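PDB 3RQB: acyl-CoA thioesterase from Alicyclobacillus acidocaldarius subsp. acidocaldarius, which is of unknown function but probably hydrolyses acyl-CoA thioesters to coenzyme A and the free acid, as hot dog-fold thioesterases do. Local coordinates for residues Tyr150-Ile155 with Thr168-Arg173; Arg178-Ala183 with Phe223-Asn228. One frame throughout, in Å; residues are numbered along the deposited sequence.

The two contacts illustrate how one half of a double hot dog chain combines regular strand pairing with less regular joints between loops and helix ends. Contact 1 is a hairpin between strands 150-156 and 168-174, built on a ladder of backbone hydrogen bonds, with a guanidinium-histidine stack on one face. Contact 2, between 178-183 and 223-228, rests on an oblique aromatic pair and on side chains packed against backbone, with no clear hydrogen bond between the segments. Both are partly buried and their centres lie about 16 Å apart. Contact 2 mixes buried L180, H182 and Q225 with exposed P179, F223 and T227. The chain runs from strand 168-174 into helix 182-188, and R173 packs against T227 where the contacts meet.

Contact 1 (Tyr150-Ile155 with Thr168-Arg173); sequences YHVRLI and TYQWMR
Y150 meets the end of the opposite strand with its backbone and the base of its ring: R173 O lies near the ring plane at an edge, 3.7 Å from Y150 CD1. The next residue, H151, forms a hydrogen-bonded antiparallel pair with R173, and H151 N donates to R173 O over 2.9 Å at an N-H...O angle of 162°. Above this pair the R173 guanidinium lies flat on the imidazole, the planes 15° apart and the centres separated by 4.4 Å. R173 CG sits between its own backbone N and carbonyl carbon (chi1 67°), and from there an extended chain carries the guanidinium back over H151, with H151 CB under its centre and R173 NH2 over the ring face. The R173 charge is matched by D175. V152 turns to the other face of the sheet, where V152 CG1 rests 3.9 Å from Q170 CB. The two strands form an antiparallel beta hairpin, with 150-156 outermost in the strand order within this chain on the C-terminal hot dog side; strand 168-174 also pairs with strand 230-240. R153 returns to the face of H151 and exchanges two backbone hydrogen bonds with W171, while R153 CG lies 3.6 Å from W171 CB. Beyond that, the R153 chain leads away and bends so that its guanidinium receives the H151 ring edge, CE1 foremost, over its centre; E229 completes a salt bridge with it. L154, on the same face as V152, reaches T168 CG2 with its CD1 at 3.9 Å. Finally, I155 N bonds to Y169 O, I155 CB packs on Y169 CB, and I155 CD1 comes obliquely to the indole, 3.5 Å from W171 CD1; W171 NE1 itself donates to P130 O.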
# COMPACT_ATOMS: atom_id res chain seq x y z
N TYR B 150 3.11 -15.85 18.60
CA TYR B 150 4.30 -15.65 17.79
C TYR B 150 5.56 -15.84 18.60
O TYR B 150 5.61 -15.52 19.79
CB TYR B 150 4.28 -14.28 17.10
CG TYR B 150 3.11 -14.17 16.15
CD1 TYR B 150 3.21 -14.61 14.84
CD2 TYR B 150 1.89 -13.68 16.59
CE1 TYR B 150 2.13 -14.54 13.98
CE2 TYR B 150 0.81 -13.60 15.75
CZ TYR B 150 0.93 -14.03 14.44
OH TYR B 150 -0.17 -13.95 13.60
N HIS B 151 6.58 -16.38 17.93
CA HIS B 151 7.89 -16.48 18.53
C HIS B 151 8.79 -15.43 17.89
O HIS B 151 9.22 -15.56 16.75
CB HIS B 151 8.48 -17.88 18.32
CG HIS B 151 9.78 -18.11 19.03
ND1 HIS B 151 10.99 -17.68 18.52
CD2 HIS B 151 10.06 -18.71 20.21
CE1 HIS B 151 11.95 -18.01 19.36
NE2 HIS B 151 11.42 -18.64 20.39
N VAL B 152 9.11 -14.40 18.66
CA VAL B 152 9.93 -13.32 18.16
C VAL B 152 11.26 -13.25 18.90
O VAL B 152 11.31 -13.17 20.13
CB VAL B 152 9.22 -11.96 18.33
CG1 VAL B 152 10.07 -10.85 17.74
CG2 VAL B 152 7.84 -12.01 17.69
N ARG B 153 12.34 -13.30 18.14
CA ARG B 153 13.64 -12.97 18.69
C ARG B 153 13.97 -11.55 18.21
O ARG B 153 14.16 -11.31 17.02
CB ARG B 153 14.69 -13.98 18.24
CG ARG B 153 14.10 -15.32 17.84
CD ARG B 153 15.18 -16.36 17.60
NE ARG B 153 15.45 -17.11 18.82
CZ ARG B 153 15.30 -18.43 18.93
NH1 ARG B 153 14.90 -19.14 17.89
NH2 ARG B 153 15.57 -19.03 20.08
N LEU B 154 13.98 -10.60 19.14
CA LEU B 154 14.24 -9.22 18.77
C LEU B 154 15.73 -8.94 18.68
O LEU B 154 16.50 -9.31 19.58
CB LEU B 154 13.58 -8.23 19.73
CG LEU B 154 13.82 -6.78 19.29
CD1 LEU B 154 13.01 -6.42 18.06
CD2 LEU B 154 13.51 -5.84 20.42
N ILE B 155 16.10 -8.28 17.60
CA ILE B 155 17.49 -8.03 17.25
C ILE B 155 17.87 -6.60 17.60
O ILE B 155 18.75 -6.38 18.42
CB ILE B 155 17.74 -8.29 15.77
CG1 ILE B 155 17.25 -9.70 15.42
CG2 ILE B 155 19.20 -8.08 15.43
CD1 ILE B 155 17.47 -10.12 13.99
N THR B 168 13.50 -1.44 13.00
CA THR B 168 13.48 -2.70 13.76
C THR B 168 13.92 -3.89 12.91
O THR B 168 13.54 -4.00 11.74
CB THR B 168 12.06 -3.01 14.30
OG1 THR B 168 11.75 -2.10 15.36
CG2 THR B 168 11.97 -4.44 14.83
N TYR B 169 14.73 -4.76 13.51
CA TYR B 169 15.00 -6.09 12.95
C TYR B 169 14.49 -7.15 13.93
O TYR B 169 14.71 -7.03 15.14
CB TYR B 169 16.49 -6.34 12.74
CG TYR B 169 17.22 -5.36 11.84
CD1 TYR B 169 16.53 -4.53 10.96
CD2 TYR B 169 18.61 -5.28 11.86
CE1 TYR B 169 17.22 -3.63 10.14
CE2 TYR B 169 19.31 -4.40 11.05
CZ TYR B 169 18.62 -3.58 10.19
OH TYR B 169 19.33 -2.70 9.38
N GLN B 170 13.83 -8.18 13.43
CA GLN B 170 13.45 -9.30 14.29
C GLN B 170 13.35 -10.64 13.57
O GLN B 170 12.98 -10.72 12.39
CB GLN B 170 12.14 -9.00 15.00
CG GLN B 170 10.92 -8.99 14.09
CD GLN B 170 9.75 -8.23 14.71
OE1 GLN B 170 9.94 -7.30 15.50
NE2 GLN B 170 8.52 -8.62 14.34
N TRP B 171 13.70 -11.69 14.29
CA TRP B 171 13.38 -13.03 13.85
C TRP B 171 11.99 -13.30 14.38
O TRP B 171 11.67 -12.98 15.53
CB TRP B 171 14.35 -14.05 14.43
CG TRP B 171 15.73 -13.93 13.87
CD1 TRP B 171 16.86 -13.52 14.53
CD2 TRP B 171 16.14 -14.23 12.53
NE1 TRP B 171 17.94 -13.54 13.69
CE2 TRP B 171 17.53 -13.98 12.45
CE3 TRP B 171 15.47 -14.69 11.38
CZ2 TRP B 171 18.26 -14.16 11.27
CZ3 TRP B 171 16.19 -14.87 10.21
CH2 TRP B 171 17.58 -14.61 10.17
N MSE B 172 11.15 -13.88 13.53
CA MSE B 172 9.78 -14.16 13.91
C MSE B 172 9.25 -15.38 13.16
O MSE B 172 9.61 -15.63 12.00
CB MSE B 172 8.90 -12.95 13.60
CG MSE B 172 8.79 -12.69 12.11
SE MSE B 172 8.42 -10.85 11.64
CE MSE B 172 8.67 -11.00 9.72
N ARG B 173 8.38 -16.12 13.84
CA ARG B 173 7.65 -17.22 13.25
C ARG B 173 6.36 -17.38 14.02
O ARG B 173 6.19 -16.79 15.08
CB ARG B 173 8.47 -18.51 13.30
CG ARG B 173 8.69 -19.05 14.70
CD ARG B 173 9.18 -20.49 14.64
NE ARG B 173 9.71 -20.96 15.92
CZ ARG B 173 8.95 -21.25 16.98
NH1 ARG B 173 7.63 -21.09 16.91
NH2 ARG B 173 9.50 -21.68 18.11

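Contact 2 (Arg178-Ala183 with Phe223-Asn228); sequences RPLDHA and FRQGTN
H182 and F223 each hold their ring carbon CG beside the backbone N and anti to the carbonyl carbon (chi1 -65° and -60°), and these torsions bring the two rings together across the contact. The planes stand 85° apart in an oblique pair with centroids separated by 5.5 Å, and F223 CZ comes 3.9 Å from H182 NE2. The edge of the phenyl ring butts against the backbone, D181 CA lying near the ring plane 3.8 Å from F223 CE1. H182 also meets F215 edge-to-face, and replacing H182 with an alanine is likely to cost F223 and F215 this shared aromatic neighbour and open a gap beside the phenyl ring. L180 lies alongside Q225 and points the same way, its CD2 4.1 Å from Q225 CB. Further out, T227 CG2 packs 3.7 Å from R178 C. R178 NH1 reaches D181 OD1 from above the carboxylate plane in a 3.3 Å salt bridge, while R178 NH2 pairs with D13. D181 OD1 also accepts from A184 N, an N-cap opening helix 182-188, while the preceding R178-L180 backbone lies along the type II' turn Q225-N228 that leads from helix 219-224 toward strand 230-240 of the hot dog domain.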
# COMPACT_ATOMS: atom_id res chain seq x y z
N ARG B 178 4.20 -23.24 12.74
CA ARG B 178 3.21 -23.60 11.73
C ARG B 178 3.77 -23.35 10.35
O ARG B 178 4.43 -22.33 10.12
CB ARG B 178 1.93 -22.79 11.94
CG ARG B 178 0.95 -22.80 10.78
CD ARG B 178 -0.22 -21.86 11.06
NE ARG B 178 -1.34 -22.02 10.13
CZ ARG B 178 -1.41 -21.44 8.93
NH1 ARG B 178 -0.42 -20.67 8.51
NH2 ARG B 178 -2.47 -21.64 8.16
N PRO B 179 3.47 -24.26 9.41
CA PRO B 179 3.95 -24.13 8.03
C PRO B 179 3.50 -22.81 7.45
O PRO B 179 2.42 -22.32 7.80
CB PRO B 179 3.28 -25.29 7.32
CG PRO B 179 3.14 -26.32 8.39
CD PRO B 179 2.79 -25.54 9.62
N LEU B 180 4.31 -22.25 6.58
CA LEU B 180 4.04 -20.92 6.08
C LEU B 180 3.15 -20.95 4.87
O LEU B 180 3.33 -21.79 3.99
CB LEU B 180 5.34 -20.19 5.74
CG LEU B 180 5.11 -18.71 5.43
CD1 LEU B 180 4.37 -18.03 6.58
CD2 LEU B 180 6.43 -18.03 5.15
N ASP B 181 2.17 -20.05 4.84
CA ASP B 181 1.34 -19.82 3.65
C ASP B 181 1.06 -18.33 3.54
O ASP B 181 1.58 -17.54 4.31
CB ASP B 181 0.05 -20.64 3.71
CG ASP B 181 -0.98 -20.06 4.66
OD1 ASP B 181 -0.61 -19.27 5.55
OD2 ASP B 181 -2.17 -20.40 4.51
N HIS B 182 0.23 -17.94 2.59
CA HIS B 182 0.06 -16.51 2.32
C HIS B 182 -0.58 -15.73 3.46
O HIS B 182 -0.07 -14.68 3.86
CB HIS B 182 -0.69 -16.31 1.00
CG HIS B 182 0.06 -16.80 -0.19
ND1 HIS B 182 0.93 -16.00 -0.91
CD2 HIS B 182 0.10 -18.01 -0.79
CE1 HIS B 182 1.46 -16.70 -1.90
NE2 HIS B 182 0.97 -17.92 -1.84
N ALA B 183 -1.69 -16.23 3.99
CA ALA B 183 -2.37 -15.48 5.04
C ALA B 183 -1.49 -15.32 6.29
O ALA B 183 -1.43 -14.24 6.89
CB ALA B 183 -3.73 -16.11 5.37
N PHE B 223 6.07 -21.31 0.43
CA PHE B 223 5.78 -22.59 1.07
C PHE B 223 7.04 -23.29 1.54
O PHE B 223 7.05 -23.91 2.60
CB PHE B 223 4.99 -23.46 0.10
CG PHE B 223 3.68 -22.85 -0.31
CD1 PHE B 223 3.01 -21.99 0.54
CD2 PHE B 223 3.12 -23.12 -1.55
CE1 PHE B 223 1.79 -21.42 0.18
CE2 PHE B 223 1.90 -22.55 -1.93
CZ PHE B 223 1.24 -21.70 -1.06
N ARG B 224 8.10 -23.13 0.76
CA ARG B 224 9.39 -23.76 1.03
C ARG B 224 9.85 -23.56 2.48
O ARG B 224 10.52 -24.43 3.06
CB ARG B 224 10.40 -23.16 0.06
CG ARG B 224 11.76 -23.82 -0.02
CD ARG B 224 12.56 -23.20 -1.16
NE ARG B 224 11.80 -23.22 -2.42
CZ ARG B 224 11.79 -22.23 -3.32
NH1 ARG B 224 12.50 -21.13 -3.10
NH2 ARG B 224 11.06 -22.35 -4.43
N GLN B 225 9.50 -22.42 3.07
CA GLN B 225 9.94 -22.06 4.41
C GLN B 225 9.41 -22.98 5.52
O GLN B 225 10.06 -23.17 6.55
CB GLN B 225 9.54 -20.61 4.72
CG GLN B 225 9.85 -19.62 3.61
CD GLN B 225 11.34 -19.45 3.37
OE1 GLN B 225 12.14 -19.46 4.30
NE2 GLN B 225 11.72 -19.28 2.11
N GLY B 226 8.22 -23.53 5.32
CA GLY B 226 7.67 -24.41 6.32
C GLY B 226 7.67 -23.63 7.61
O GLY B 226 7.15 -22.52 7.67
N THR B 227 8.29 -24.21 8.64
CA THR B 227 8.28 -23.61 9.97
C THR B 227 9.50 -22.74 10.25
O THR B 227 9.66 -22.23 11.35
CB THR B 227 8.19 -24.70 11.04
OG1 THR B 227 9.21 -25.68 10.79
CG2 THR B 227 6.83 -25.38 10.99
N ASN B 228 10.36 -22.59 9.25
CA ASN B 228 11.57 -21.81 9.45
C ASN B 228 11.28 -20.36 9.84
O ASN B 228 10.33 -19.76 9.33
CB ASN B 228 12.41 -21.84 8.19
CG ASN B 228 12.65 -23.24 7.69
OD1 ASN B 228 12.04 -24.21 8.18
ND2 ASN B 228 13.53 -23.37 6.71